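Long-range contacts in iota-carrageenase (Alteromonas sp., PDB 1H80), which hydrolyses beta-1,4 linkages within iota-carrageenan, a sulfated galactan of red algal cell walls, with inversion of anomeric configuration: residues A[72-77]-A[106-111]; A[100-105]-A[138-143]; A[267-272]-A[357-362]; A[280-285]-A[343-348]; A[404-409]-A[424-429]. All coordinates share one frame; numbering follows the deposited sequence.

Contact 1: residues A[72-77]-A[106-111]; sequences MKSNVH and NIVRNF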
# COMPACT_ATOMS: atom_id res chain seq x y z
N MET A 72 -0.36 19.33 6.32
CA MET A 72 0.76 19.31 7.24
C MET A 72 1.81 20.32 6.81
O MET A 72 1.86 20.72 5.64
CB MET A 72 1.36 17.90 7.29
CG MET A 72 0.39 16.87 7.86
SD MET A 72 -0.16 17.30 9.54
CE MET A 72 -1.56 16.20 9.75
N LYS A 73 2.63 20.76 7.75
CA LYS A 73 3.66 21.74 7.47
C LYS A 73 4.98 21.38 8.14
O LYS A 73 5.02 20.55 9.05
CB LYS A 73 3.21 23.13 7.92
CG LYS A 73 2.11 23.71 7.04
CD LYS A 73 1.78 25.14 7.44
CE LYS A 73 0.93 25.82 6.38
NZ LYS A 73 -0.28 25.03 6.05
N SER A 74 6.04 22.03 7.69
CA SER A 74 7.38 21.79 8.20
C SER A 74 7.57 22.01 9.69
O SER A 74 6.96 22.90 10.29
CB SER A 74 8.39 22.67 7.47
OG SER A 74 8.40 22.38 6.09
N ASN A 75 8.43 21.18 10.27
CA ASN A 75 8.79 21.23 11.67
C ASN A 75 7.64 21.06 12.65
O ASN A 75 7.67 21.60 13.75
CB ASN A 75 9.54 22.54 11.94
CG ASN A 75 10.79 22.65 11.09
OD1 ASN A 75 11.65 21.77 11.11
ND2 ASN A 75 10.89 23.73 10.32
N VAL A 76 6.64 20.30 12.23
CA VAL A 76 5.49 20.01 13.07
C VAL A 76 5.59 18.54 13.44
O VAL A 76 5.74 17.68 12.57
CB VAL A 76 4.17 20.27 12.34
CG1 VAL A 76 3.00 19.85 13.21
CG2 VAL A 76 4.05 21.76 12.01
N HIS A 77 5.51 18.26 14.73
CA HIS A 77 5.61 16.90 15.23
C HIS A 77 4.40 16.60 16.07
O HIS A 77 4.26 17.11 17.18
CB HIS A 77 6.92 16.77 16.00
CG HIS A 77 8.12 17.04 15.14
ND1 HIS A 77 8.69 16.07 14.35
CD2 HIS A 77 8.75 18.20 14.84
CE1 HIS A 77 9.63 16.62 13.60
NE2 HIS A 77 9.68 17.91 13.88
N ASN A 106 2.28 21.88 -0.86
CA ASN A 106 3.36 22.71 -0.34
C ASN A 106 4.61 21.86 -0.15
O ASN A 106 4.64 20.69 -0.54
CB ASN A 106 2.94 23.36 0.97
CG ASN A 106 2.68 22.35 2.07
OD1 ASN A 106 2.63 21.14 1.81
ND2 ASN A 106 2.49 22.82 3.29
N ILE A 107 5.63 22.45 0.45
CA ILE A 107 6.88 21.76 0.70
C ILE A 107 6.99 21.52 2.19
O ILE A 107 6.92 22.46 2.98
CB ILE A 107 8.07 22.61 0.21
CG1 ILE A 107 7.88 22.94 -1.27
CG2 ILE A 107 9.37 21.87 0.45
CD1 ILE A 107 8.91 23.90 -1.83
N VAL A 108 7.17 20.26 2.58
CA VAL A 108 7.27 19.93 3.99
C VAL A 108 8.60 19.26 4.31
O VAL A 108 9.03 18.35 3.61
CB VAL A 108 6.14 18.98 4.42
CG1 VAL A 108 6.29 18.61 5.89
CG2 VAL A 108 4.79 19.64 4.17
N ARG A 109 9.24 19.73 5.37
CA ARG A 109 10.52 19.18 5.81
C ARG A 109 10.47 19.01 7.32
O ARG A 109 9.96 19.88 8.03
CB ARG A 109 11.66 20.13 5.44
CG ARG A 109 11.83 20.39 3.94
CD ARG A 109 12.29 19.15 3.20
NE ARG A 109 12.52 19.39 1.77
CZ ARG A 109 11.63 19.15 0.81
NH1 ARG A 109 10.43 18.66 1.10
NH2 ARG A 109 11.95 19.39 -0.46
N ASN A 110 10.99 17.88 7.80
CA ASN A 110 11.04 17.59 9.24
C ASN A 110 9.64 17.51 9.82
O ASN A 110 9.16 18.44 10.47
CB ASN A 110 11.83 18.67 9.97
CG ASN A 110 13.12 19.01 9.27
OD1 ASN A 110 13.83 18.13 8.78
ND2 ASN A 110 13.44 20.30 9.21
N PHE A 111 9.00 16.37 9.59
CA PHE A 111 7.64 16.18 10.05
C PHE A 111 7.44 14.80 10.66
O PHE A 111 8.01 13.83 10.20
CB PHE A 111 6.70 16.33 8.85
CG PHE A 111 5.30 15.87 9.11
CD1 PHE A 111 4.42 16.68 9.82
CD2 PHE A 111 4.88 14.61 8.71
CE1 PHE A 111 3.14 16.23 10.12
CE2 PHE A 111 3.60 14.15 9.00
CZ PHE A 111 2.73 14.97 9.71
O HOH W 1 1.42 19.68 3.28
O HOH W 2 5.49 23.43 5.17

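Contact 2: residues A[100-105]-A[138-143]; sequences FEVGVN and GDVRNY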
# COMPACT_ATOMS: atom_id res chain seq x y z
N PHE A 100 -5.12 13.45 6.07
CA PHE A 100 -3.92 14.27 6.11
C PHE A 100 -3.14 14.29 4.81
O PHE A 100 -2.93 13.26 4.18
CB PHE A 100 -2.98 13.74 7.20
CG PHE A 100 -3.68 13.40 8.49
CD1 PHE A 100 -4.30 14.38 9.24
CD2 PHE A 100 -3.72 12.08 8.94
CE1 PHE A 100 -4.96 14.06 10.42
CE2 PHE A 100 -4.37 11.75 10.12
CZ PHE A 100 -5.00 12.74 10.86
N GLU A 101 -2.71 15.48 4.41
CA GLU A 101 -1.91 15.62 3.20
C GLU A 101 -0.57 16.20 3.64
O GLU A 101 -0.53 17.14 4.43
CB GLU A 101 -2.61 16.54 2.20
CG GLU A 101 -3.95 15.98 1.75
CD GLU A 101 -4.54 16.72 0.56
OE1 GLU A 101 -4.66 17.96 0.62
OE2 GLU A 101 -4.89 16.05 -0.43
N VAL A 102 0.51 15.61 3.15
CA VAL A 102 1.84 16.06 3.54
C VAL A 102 2.71 16.33 2.32
O VAL A 102 3.25 15.41 1.71
CB VAL A 102 2.55 14.99 4.41
CG1 VAL A 102 3.78 15.59 5.08
CG2 VAL A 102 1.57 14.44 5.44
N GLY A 103 2.83 17.61 1.96
CA GLY A 103 3.64 17.98 0.83
C GLY A 103 2.91 17.90 -0.49
O GLY A 103 3.53 17.93 -1.55
N VAL A 104 1.59 17.79 -0.44
CA VAL A 104 0.81 17.71 -1.67
C VAL A 104 0.69 19.08 -2.31
O VAL A 104 0.92 19.22 -3.52
CB VAL A 104 -0.60 17.16 -1.39
CG1 VAL A 104 -1.43 17.19 -2.67
CG2 VAL A 104 -0.50 15.73 -0.87
N ASN A 105 0.35 20.08 -1.51
CA ASN A 105 0.19 21.45 -2.00
C ASN A 105 1.25 22.41 -1.49
O ASN A 105 1.12 23.63 -1.66
CB ASN A 105 -1.20 21.97 -1.62
CG ASN A 105 -2.31 21.11 -2.17
OD1 ASN A 105 -2.44 20.96 -3.38
ND2 ASN A 105 -3.11 20.54 -1.28
N GLY A 138 3.55 13.85 -0.53
CA GLY A 138 4.06 14.46 -1.75
C GLY A 138 5.48 14.93 -1.53
O GLY A 138 6.38 14.13 -1.27
N ASP A 139 5.68 16.24 -1.62
CA ASP A 139 7.00 16.83 -1.43
C ASP A 139 7.32 16.99 0.05
O ASP A 139 7.23 18.08 0.61
CB ASP A 139 7.06 18.20 -2.11
CG ASP A 139 8.47 18.73 -2.24
OD1 ASP A 139 9.39 18.19 -1.57
OD2 ASP A 139 8.68 19.69 -3.01
N VAL A 140 7.70 15.87 0.67
CA VAL A 140 8.05 15.86 2.08
C VAL A 140 9.33 15.06 2.27
O VAL A 140 9.52 14.02 1.65
CB VAL A 140 6.90 15.26 2.94
CG1 VAL A 140 6.54 13.87 2.44
CG2 VAL A 140 7.31 15.20 4.40
N ARG A 141 10.23 15.58 3.10
CA ARG A 141 11.49 14.91 3.39
C ARG A 141 11.76 14.96 4.87
O ARG A 141 11.41 15.93 5.54
CB ARG A 141 12.65 15.58 2.66
CG ARG A 141 12.46 15.64 1.17
CD ARG A 141 13.68 16.20 0.48
NE ARG A 141 13.40 16.43 -0.93
CZ ARG A 141 14.27 16.92 -1.80
NH1 ARG A 141 15.49 17.24 -1.41
NH2 ARG A 141 13.90 17.10 -3.06
N ASN A 142 12.41 13.90 5.36
CA ASN A 142 12.75 13.71 6.76
C ASN A 142 11.47 13.64 7.57
O ASN A 142 11.10 14.58 8.28
CB ASN A 142 13.65 14.83 7.28
CG ASN A 142 14.26 14.48 8.61
OD1 ASN A 142 14.68 13.34 8.82
ND2 ASN A 142 14.31 15.44 9.52
N TYR A 143 10.80 12.51 7.46
CA TYR A 143 9.54 12.34 8.15
C TYR A 143 9.38 10.97 8.77
O TYR A 143 10.07 10.02 8.43
CB TYR A 143 8.38 12.59 7.18
CG TYR A 143 8.26 11.60 6.05
CD1 TYR A 143 8.99 11.75 4.87
CD2 TYR A 143 7.37 10.53 6.14
CE1 TYR A 143 8.83 10.87 3.80
CE2 TYR A 143 7.20 9.64 5.08
CZ TYR A 143 7.92 9.82 3.91
OH TYR A 143 7.71 8.96 2.86

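Contact 3: residues A[267-272]-A[357-362]; sequences SSVSCG and TARFGY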
# COMPACT_ATOMS: atom_id res chain seq x y z
N SER A 267 5.64 -12.04 6.28
CA SER A 267 4.81 -13.15 6.72
C SER A 267 3.37 -12.94 6.31
O SER A 267 2.87 -11.82 6.27
CB SER A 267 4.90 -13.32 8.23
OG SER A 267 4.38 -12.19 8.89
N SER A 268 2.71 -14.04 5.98
CA SER A 268 1.33 -13.99 5.57
C SER A 268 0.54 -15.09 6.23
O SER A 268 1.09 -16.15 6.54
CB SER A 268 1.23 -14.14 4.05
OG SER A 268 1.68 -15.41 3.61
N VAL A 269 -0.74 -14.83 6.47
CA VAL A 269 -1.62 -15.82 7.06
C VAL A 269 -2.89 -15.78 6.22
O VAL A 269 -3.59 -14.77 6.18
CB VAL A 269 -1.97 -15.50 8.52
CG1 VAL A 269 -2.92 -16.57 9.06
CG2 VAL A 269 -0.70 -15.46 9.36
N SER A 270 -3.16 -16.88 5.54
CA SER A 270 -4.33 -16.97 4.69
C SER A 270 -4.35 -15.89 3.60
O SER A 270 -5.38 -15.25 3.38
CB SER A 270 -5.60 -16.88 5.55
OG SER A 270 -6.77 -17.15 4.78
N CYS A 271 -3.21 -15.65 2.93
CA CYS A 271 -3.17 -14.68 1.82
C CYS A 271 -2.91 -15.47 0.55
O CYS A 271 -2.56 -16.65 0.60
CB CYS A 271 -2.06 -13.62 1.98
SG CYS A 271 -2.24 -12.76 3.56
N GLY A 272 -3.10 -14.81 -0.59
CA GLY A 272 -2.86 -15.47 -1.86
C GLY A 272 -1.45 -16.01 -1.85
O GLY A 272 -1.20 -17.18 -2.16
N THR A 357 7.58 -16.21 5.12
CA THR A 357 6.80 -17.28 5.72
C THR A 357 5.34 -17.11 5.34
O THR A 357 4.73 -16.07 5.60
CB THR A 357 6.92 -17.28 7.26
OG1 THR A 357 8.29 -17.42 7.63
CG2 THR A 357 6.12 -18.44 7.86
N ALA A 358 4.77 -18.14 4.72
CA ALA A 358 3.38 -18.11 4.32
C ALA A 358 2.63 -19.21 5.05
O ALA A 358 2.96 -20.38 4.91
CB ALA A 358 3.24 -18.29 2.81
N ARG A 359 1.64 -18.83 5.85
CA ARG A 359 0.85 -19.80 6.58
C ARG A 359 -0.46 -19.97 5.81
O ARG A 359 -1.14 -18.99 5.49
CB ARG A 359 0.56 -19.32 8.00
CG ARG A 359 -0.29 -20.28 8.82
CD ARG A 359 -0.54 -19.76 10.22
NE ARG A 359 0.66 -19.83 11.06
CZ ARG A 359 1.06 -20.92 11.71
NH1 ARG A 359 0.35 -22.04 11.62
NH2 ARG A 359 2.16 -20.89 12.45
N PHE A 360 -0.80 -21.22 5.52
CA PHE A 360 -2.00 -21.55 4.77
C PHE A 360 -3.29 -21.13 5.48
O PHE A 360 -3.38 -21.17 6.71
CB PHE A 360 -2.04 -23.06 4.53
CG PHE A 360 -3.21 -23.52 3.71
CD1 PHE A 360 -3.22 -23.34 2.33
CD2 PHE A 360 -4.30 -24.12 4.32
CE1 PHE A 360 -4.31 -23.76 1.57
CE2 PHE A 360 -5.39 -24.54 3.57
CZ PHE A 360 -5.40 -24.36 2.19
N GLY A 361 -4.27 -20.72 4.69
CA GLY A 361 -5.56 -20.32 5.22
C GLY A 361 -6.62 -20.50 4.14
O GLY A 361 -6.28 -20.70 2.98
N TYR A 362 -7.89 -20.43 4.52
CA TYR A 362 -8.99 -20.60 3.58
C TYR A 362 -9.68 -19.30 3.19
O TYR A 362 -10.64 -19.30 2.43
CB TYR A 362 -10.04 -21.55 4.17
CG TYR A 362 -9.56 -22.97 4.33
CD1 TYR A 362 -9.48 -23.82 3.23
CD2 TYR A 362 -9.14 -23.45 5.57
CE1 TYR A 362 -9.01 -25.12 3.35
CE2 TYR A 362 -8.67 -24.76 5.71
CZ TYR A 362 -8.60 -25.58 4.59
OH TYR A 362 -8.12 -26.86 4.72
O HOH W 3 -0.53 -17.06 3.43

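Contact 4: residues A[280-285]-A[343-348]; sequences GFVELF and IEPGSF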
# COMPACT_ATOMS: atom_id res chain seq x y z
N GLY A 280 6.38 -6.13 -15.70
CA GLY A 280 6.17 -4.75 -16.07
C GLY A 280 5.49 -4.88 -17.42
O GLY A 280 5.64 -5.90 -18.08
N PHE A 281 4.74 -3.87 -17.82
CA PHE A 281 4.07 -3.93 -19.12
C PHE A 281 3.85 -2.55 -19.69
O PHE A 281 3.95 -1.55 -18.99
CB PHE A 281 2.72 -4.66 -19.00
CG PHE A 281 1.76 -4.00 -18.06
CD1 PHE A 281 1.86 -4.19 -16.69
CD2 PHE A 281 0.75 -3.18 -18.55
CE1 PHE A 281 0.96 -3.57 -15.81
CE2 PHE A 281 -0.15 -2.56 -17.69
CZ PHE A 281 -0.04 -2.76 -16.31
N VAL A 282 3.57 -2.51 -20.99
CA VAL A 282 3.34 -1.24 -21.67
C VAL A 282 1.90 -1.14 -22.13
O VAL A 282 1.28 -2.15 -22.47
CB VAL A 282 4.27 -1.09 -22.88
CG1 VAL A 282 4.79 0.32 -22.93
CG2 VAL A 282 5.43 -2.08 -22.79
N GLU A 283 1.38 0.08 -22.15
CA GLU A 283 0.00 0.32 -22.55
C GLU A 283 -0.09 1.46 -23.56
O GLU A 283 0.46 2.54 -23.34
CB GLU A 283 -0.83 0.66 -21.32
CG GLU A 283 -2.16 -0.04 -21.23
CD GLU A 283 -2.90 0.30 -19.95
OE1 GLU A 283 -3.32 1.47 -19.81
OE2 GLU A 283 -3.06 -0.59 -19.09
N LEU A 284 -0.79 1.22 -24.67
CA LEU A 284 -0.96 2.23 -25.70
C LEU A 284 -2.37 2.81 -25.62
O LEU A 284 -3.34 2.08 -25.44
CB LEU A 284 -0.73 1.63 -27.09
CG LEU A 284 0.65 1.03 -27.36
CD1 LEU A 284 0.71 0.50 -28.78
CD2 LEU A 284 1.73 2.08 -27.14
N PHE A 285 -2.47 4.13 -25.75
CA PHE A 285 -3.76 4.81 -25.67
C PHE A 285 -4.17 5.36 -27.04
O PHE A 285 -3.31 5.74 -27.85
CB PHE A 285 -3.69 5.93 -24.63
CG PHE A 285 -3.58 5.44 -23.21
CD1 PHE A 285 -2.69 4.42 -22.88
CD2 PHE A 285 -4.35 6.00 -22.20
CE1 PHE A 285 -2.59 3.96 -21.57
CE2 PHE A 285 -4.26 5.55 -20.89
CZ PHE A 285 -3.37 4.53 -20.57
N ILE A 343 8.45 3.90 -25.12
CA ILE A 343 8.10 3.30 -23.81
C ILE A 343 8.57 1.85 -23.76
O ILE A 343 8.86 1.23 -24.80
CB ILE A 343 6.59 3.32 -23.54
CG1 ILE A 343 5.76 2.58 -24.59
CG2 ILE A 343 6.00 4.72 -23.46
CD1 ILE A 343 4.26 2.56 -24.25
N GLU A 344 8.64 1.34 -22.54
CA GLU A 344 9.07 -0.04 -22.28
C GLU A 344 8.55 -0.53 -20.94
O GLU A 344 8.25 0.27 -20.05
CB GLU A 344 10.59 -0.13 -22.34
CG GLU A 344 11.28 0.13 -21.00
CD GLU A 344 12.75 -0.28 -21.02
OE1 GLU A 344 13.08 -1.48 -20.68
OE2 GLU A 344 13.64 0.56 -21.40
N PRO A 345 8.42 -1.86 -20.78
CA PRO A 345 7.93 -2.39 -19.51
C PRO A 345 8.73 -1.92 -18.30
O PRO A 345 9.96 -1.84 -18.34
CB PRO A 345 8.01 -3.91 -19.71
CG PRO A 345 9.06 -4.07 -20.77
CD PRO A 345 8.77 -2.94 -21.71
N GLY A 346 8.01 -1.60 -17.23
CA GLY A 346 8.66 -1.14 -16.02
C GLY A 346 9.49 -2.25 -15.40
O GLY A 346 9.43 -3.40 -15.82
N SER A 347 10.27 -1.90 -14.39
CA SER A 347 11.12 -2.87 -13.73
C SER A 347 11.58 -2.36 -12.38
O SER A 347 11.20 -1.28 -11.95
CB SER A 347 12.36 -3.13 -14.60
OG SER A 347 13.10 -1.94 -14.78
N PHE A 348 12.37 -3.19 -11.71
CA PHE A 348 12.96 -2.84 -10.43
C PHE A 348 14.43 -3.18 -10.57
O PHE A 348 14.81 -3.99 -11.41
CB PHE A 348 12.34 -3.64 -9.28
CG PHE A 348 11.03 -3.09 -8.81
CD1 PHE A 348 9.84 -3.49 -9.40
CD2 PHE A 348 10.99 -2.16 -7.77
CE1 PHE A 348 8.62 -2.96 -8.97
CE2 PHE A 348 9.78 -1.62 -7.34
CZ PHE A 348 8.59 -2.02 -7.94

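Contact 5: residues A[404-409]-A[424-429]; sequences LAAVID and FNVKRI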
# COMPACT_ATOMS: atom_id res chain seq x y z
N LEU A 404 -2.63 -19.81 -2.15
CA LEU A 404 -2.11 -20.52 -3.32
C LEU A 404 -0.63 -20.85 -3.31
O LEU A 404 -0.22 -21.86 -3.87
CB LEU A 404 -2.44 -19.72 -4.59
CG LEU A 404 -3.87 -19.91 -5.12
CD1 LEU A 404 -4.15 -18.89 -6.21
CD2 LEU A 404 -4.01 -21.33 -5.66
N ALA A 405 0.18 -20.00 -2.68
CA ALA A 405 1.61 -20.25 -2.66
C ALA A 405 2.31 -19.35 -1.65
O ALA A 405 1.67 -18.53 -1.00
CB ALA A 405 2.20 -19.99 -4.04
N ALA A 406 3.62 -19.52 -1.54
CA ALA A 406 4.40 -18.68 -0.65
C ALA A 406 4.82 -17.47 -1.48
O ALA A 406 4.79 -16.33 -1.01
CB ALA A 406 5.63 -19.42 -0.16
N VAL A 407 5.19 -17.74 -2.73
CA VAL A 407 5.65 -16.70 -3.64
C VAL A 407 5.04 -16.84 -5.03
O VAL A 407 4.93 -17.94 -5.57
CB VAL A 407 7.18 -16.74 -3.78
CG1 VAL A 407 7.65 -15.71 -4.81
CG2 VAL A 407 7.84 -16.49 -2.43
N ILE A 408 4.64 -15.71 -5.59
CA ILE A 408 4.10 -15.67 -6.94
C ILE A 408 5.00 -14.71 -7.70
O ILE A 408 5.21 -13.57 -7.28
CB ILE A 408 2.65 -15.17 -6.98
CG1 ILE A 408 1.73 -16.17 -6.27
CG2 ILE A 408 2.19 -14.99 -8.43
CD1 ILE A 408 0.27 -15.75 -6.22
N ASP A 409 5.57 -15.19 -8.80
CA ASP A 409 6.45 -14.37 -9.61
C ASP A 409 6.07 -14.57 -11.07
O ASP A 409 6.41 -15.59 -11.67
CB ASP A 409 7.90 -14.78 -9.41
CG ASP A 409 8.87 -13.88 -10.17
OD1 ASP A 409 8.49 -13.35 -11.23
OD2 ASP A 409 10.02 -13.72 -9.71
N PHE A 424 14.86 -15.34 -0.36
CA PHE A 424 15.73 -16.20 0.44
C PHE A 424 14.99 -16.73 1.65
O PHE A 424 14.16 -16.03 2.24
CB PHE A 424 16.97 -15.43 0.91
CG PHE A 424 17.77 -14.81 -0.20
CD1 PHE A 424 17.35 -13.63 -0.81
CD2 PHE A 424 18.94 -15.42 -0.65
CE1 PHE A 424 18.09 -13.06 -1.84
CE2 PHE A 424 19.69 -14.85 -1.68
CZ PHE A 424 19.26 -13.67 -2.28
N ASN A 425 15.28 -17.97 2.02
CA ASN A 425 14.66 -18.62 3.17
C ASN A 425 13.14 -18.51 3.15
O ASN A 425 12.53 -17.90 4.04
CB ASN A 425 15.23 -18.01 4.46
CG ASN A 425 14.73 -18.70 5.71
OD1 ASN A 425 14.53 -19.92 5.73
ND2 ASN A 425 14.54 -17.93 6.77
N VAL A 426 12.53 -19.10 2.13
CA VAL A 426 11.08 -19.10 1.98
C VAL A 426 10.52 -20.36 2.63
O VAL A 426 11.00 -21.46 2.39
CB VAL A 426 10.68 -19.10 0.49
CG1 VAL A 426 9.17 -19.17 0.35
CG2 VAL A 426 11.23 -17.86 -0.19
N LYS A 427 9.49 -20.19 3.46
CA LYS A 427 8.88 -21.31 4.16
C LYS A 427 7.36 -21.26 4.11
O LYS A 427 6.76 -20.19 4.07
CB LYS A 427 9.33 -21.32 5.62
CG LYS A 427 10.83 -21.52 5.82
CD LYS A 427 11.21 -21.36 7.28
CE LYS A 427 12.69 -21.60 7.51
NZ LYS A 427 13.09 -23.00 7.20
N ARG A 428 6.75 -22.44 4.10
CA ARG A 428 5.30 -22.55 4.09
C ARG A 428 4.87 -23.33 5.31
O ARG A 428 5.59 -24.22 5.78
CB ARG A 428 4.82 -23.28 2.84
CG ARG A 428 4.99 -22.52 1.54
CD ARG A 428 4.36 -23.31 0.42
NE ARG A 428 4.97 -24.63 0.31
CZ ARG A 428 4.39 -25.67 -0.29
NH1 ARG A 428 3.20 -25.54 -0.85
NH2 ARG A 428 5.02 -26.84 -0.33
N ILE A 429 3.70 -23.00 5.83
CA ILE A 429 3.16 -23.68 7.00
C ILE A 429 1.72 -24.13 6.75
O ILE A 429 0.88 -23.34 6.31
CB ILE A 429 3.16 -22.75 8.23
CG1 ILE A 429 4.59 -22.32 8.56
CG2 ILE A 429 2.53 -23.46 9.42
CD1 ILE A 429 4.68 -21.35 9.72

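Contact 1: residues A[72-77]-A[106-111]
Asn-106 holds the backbone of Met-72 with its side-chain amide: ND2 donates to Met-72 O over 3.2 Å, almost straight at the hydrogen (177°) and in the carbonyl plane of the acceptor. Its CG stands between backbone N and carbonyl carbon (chi1 63°), which turns the amide toward 72-77. With an alanine here, Met-72 O would probably lose this donor, and the backbone just before the turn one of its ties to 106-111. Ser-74 works the other way round, its short side chain placing OG 2.9 Å from Arg-109 N as acceptor. A water bridges Ser-74 N and Ile-107 O. Within the type II turn from Lys-73 to Val-76, Asn-75 N bonds to Arg-109 O at 3.0 Å and more weakly to Asn-110 O. The side chains of Asn-75 and Asn-110 lie alongside each other and point the same way, amide planes 34° apart, and Asn-110 ND2 gives a hydrogen to Asn-75 OD1 at 3.0 Å; Asn-110 OD1 in turn accepts from Asn-142. On the buried side, Met-72 CB lies off-centre over the Phe-111 ring, 4.2 Å from its centroid, while the bend at chi2 brings SD obliquely to 3.5 Å from CE1, a Met-aromatic contact. Asparagine suits both corners, since it tolerates positive phi. The chemistry is thus divided: amide-to-amide bonds at the partly exposed corners, sulfur and ring on the buried side.

Contact 2: residues A[100-105]-A[138-143]
Successive coils of a right-handed parallel beta-helix meet here, where Val-102 and Gly-103, at and just beyond strand 97-102, lie beside the bend at Gly-138 and Asp-139 that interrupts strand 132-141. Two backbone bonds join them: Gly-138 N donates to Val-102 O at 2.7 Å, and Asp-139 N to Gly-103 O, also at 2.7 Å. The second arrives from well above the carbonyl plane, so the ladder is already distorted as the chains leave regular strand geometry. The glycines explain how the backbones come so close, with 4.2 Å between Gly-103 CA and Asp-139 CA. A side chain on Gly-103 would run into the backbone of Asp-139, and one on Gly-138 into Gly-103 O; Gly-103 also has a positive phi of 85°, a conformation that glycine adopts easily. Asp-139 is the centre of an inverse gamma turn, closed by a weak bond from Val-140 N to Gly-138 O. Its CG lies opposite the backbone N (chi1 -167°), carrying the carboxylate away from Gly-103 to a place between two arginines outside the two segments, where OD1 pairs with Arg-109 and OD2 with Arg-167. Both oxygens of this buried residue thus have a partner. Beneath the turn, branched side chains fill the interior: Val-102 also packs on Phe-135 and Leu-137, and it meets Val-140 at a slant, methyl to methyl, with CG1 of Val-102 3.6 Å from CG2 of Val-140.

Contact 3: residues A[267-272]-A[357-362]
Ser-268 and Arg-359 stand at the middle of a parallel ladder in which the two strand segments run only 5° apart. Ser-268 N donates to Thr-357 O at 2.9 Å, Arg-359 N to Ser-268 O at 2.8 Å, and Ser-270 N to Arg-359 O at 2.9 Å. Ser-268 turns OG in between its backbone N and carbonyl carbon (chi1 64°), which lays the oxygen 3.4 Å from CB of Ala-358; the small alanine leaves room for it. A water joins this OG to Arg-359 O and Cys-271 N, so Arg-359 O receives two hydrogens. On the other face, Val-269 and the aliphatic part of Arg-359 run alongside each other, CG1 to CD 4.1 Å. At the strand end the backbones draw in to 3.6 Å between CA of Ser-270 and CA of Gly-361, where a side chain on the glycine would collide with CB of Ser-270. Further out, Ser-270 OG is engaged by Asn-363 N, and the disulfide of Cys-271 with Cys-242 ties the turn to the preceding coil. Strand 261-269 thus lies between 231-243 and 351-359 in the beta-helix wall, and 421-429 continues the stack beyond 351-359.

Contact 4: residues A[280-285]-A[343-348]
Val-282 points toward 343-348 and divides its two methyls between Ile-343 and Pro-345, meeting each side chain at a slant. CG2 lies against the proline ring, 3.6 Å from CD of Pro-345. CG1 faces the end of Ile-343, but the modelled spacing there is too short for two carbons, so the exact fit of that pair is doubtful. Ile-343 has CG1 between its backbone N and carbonyl carbon (chi1 58°), which directs CD1 across to 280-285, where CD2 of Leu-284 also approaches it at 3.9 Å. Farther along, the backbones are close enough for direct contacts: CB of Pro-345 sits 3.5 Å from Gly-280 O, and Gly-280 CA offers a nearly straight C-H to Gly-346 O over 3.5 Å. Glycine fits at 280 because a side chain there would strike that same oxygen. An alanine in place of Val-282 would probably open a gap beside Pro-345 CD and leave the proline ring without its apolar neighbour. Leu-334 of helix 331-340 touches both Val-282 and Pro-345, closing the apolar cluster, while His-254 forms backbone bonds with Phe-281 and Gly-346. The two segments run roughly antiparallel, 152° apart, yet do not pair as strands; instead 283-284 pairs with 325-326. The contact thus joins two parts of the long, mostly irregular excursion between strands 275-277 and 351-359 of the parallel beta-helix.

Contact 5: residues A[404-409]-A[424-429]
Val-426 has CG1 opposite its backbone N (chi1 177°), and Arg-428 has CG beside its own (chi1 -69°); from these positions both side chains reach the methyl of Ala-406. CB of Ala-406 lies 3.6 Å from CG1 of Val-426 and equally 3.6 Å from CG of Arg-428, so the methyl rests on a branch of one residue and the aliphatic stem of the other. Alanine suits the spot because its single methyl already touches both neighbours across the 6.2 Å between CA of Ala-406 and CA of Arg-428; a longer side chain pointing the same way would probably run into them. The Val-426 methyl serves a second partner: Val-407 crosses it at about a right angle and brings CG2 to 4.1 Å from CG1. Arg-428 contributes only its hydrocarbon part here, for its chain bends at chi3 and NH1 makes a weak hydrogen bond with Ser-435. The contact is therefore apolar, joining two different sheets of the beta-helix across its interior. Ala-406 also packs on Ala-358 of strand 351-359, which pairs in parallel with 421-429, whereas the segment 404-409 leads into strand 407-409, set between strands 275-277 and 438-439 in the other sheet.

In the fold
The contacts mark two regions of one beta-helix. Contacts 1 and 2, centres 7 Å apart, are linked by a probable hydrogen bond from Met-72 N to Glu-101 O and by Met-72 CE packing on Phe-100. Contacts 3 and 5, centres 9 Å apart, share the later coils, where Ile-429 probably hydrogen-bonds through its backbone to Ala-358 and Phe-360. These pairs lie on opposite sides of the chain's centre; contacts 1 and 5 are 40 Å apart between centres. Contact 4 lies between the strands of contact 3 in sequence, yet its nearest atoms are about 18 Å from them and about 9 Å from contact 5. Gly-280 and Val-407 each lie about 10 Å from a bound calcium ion.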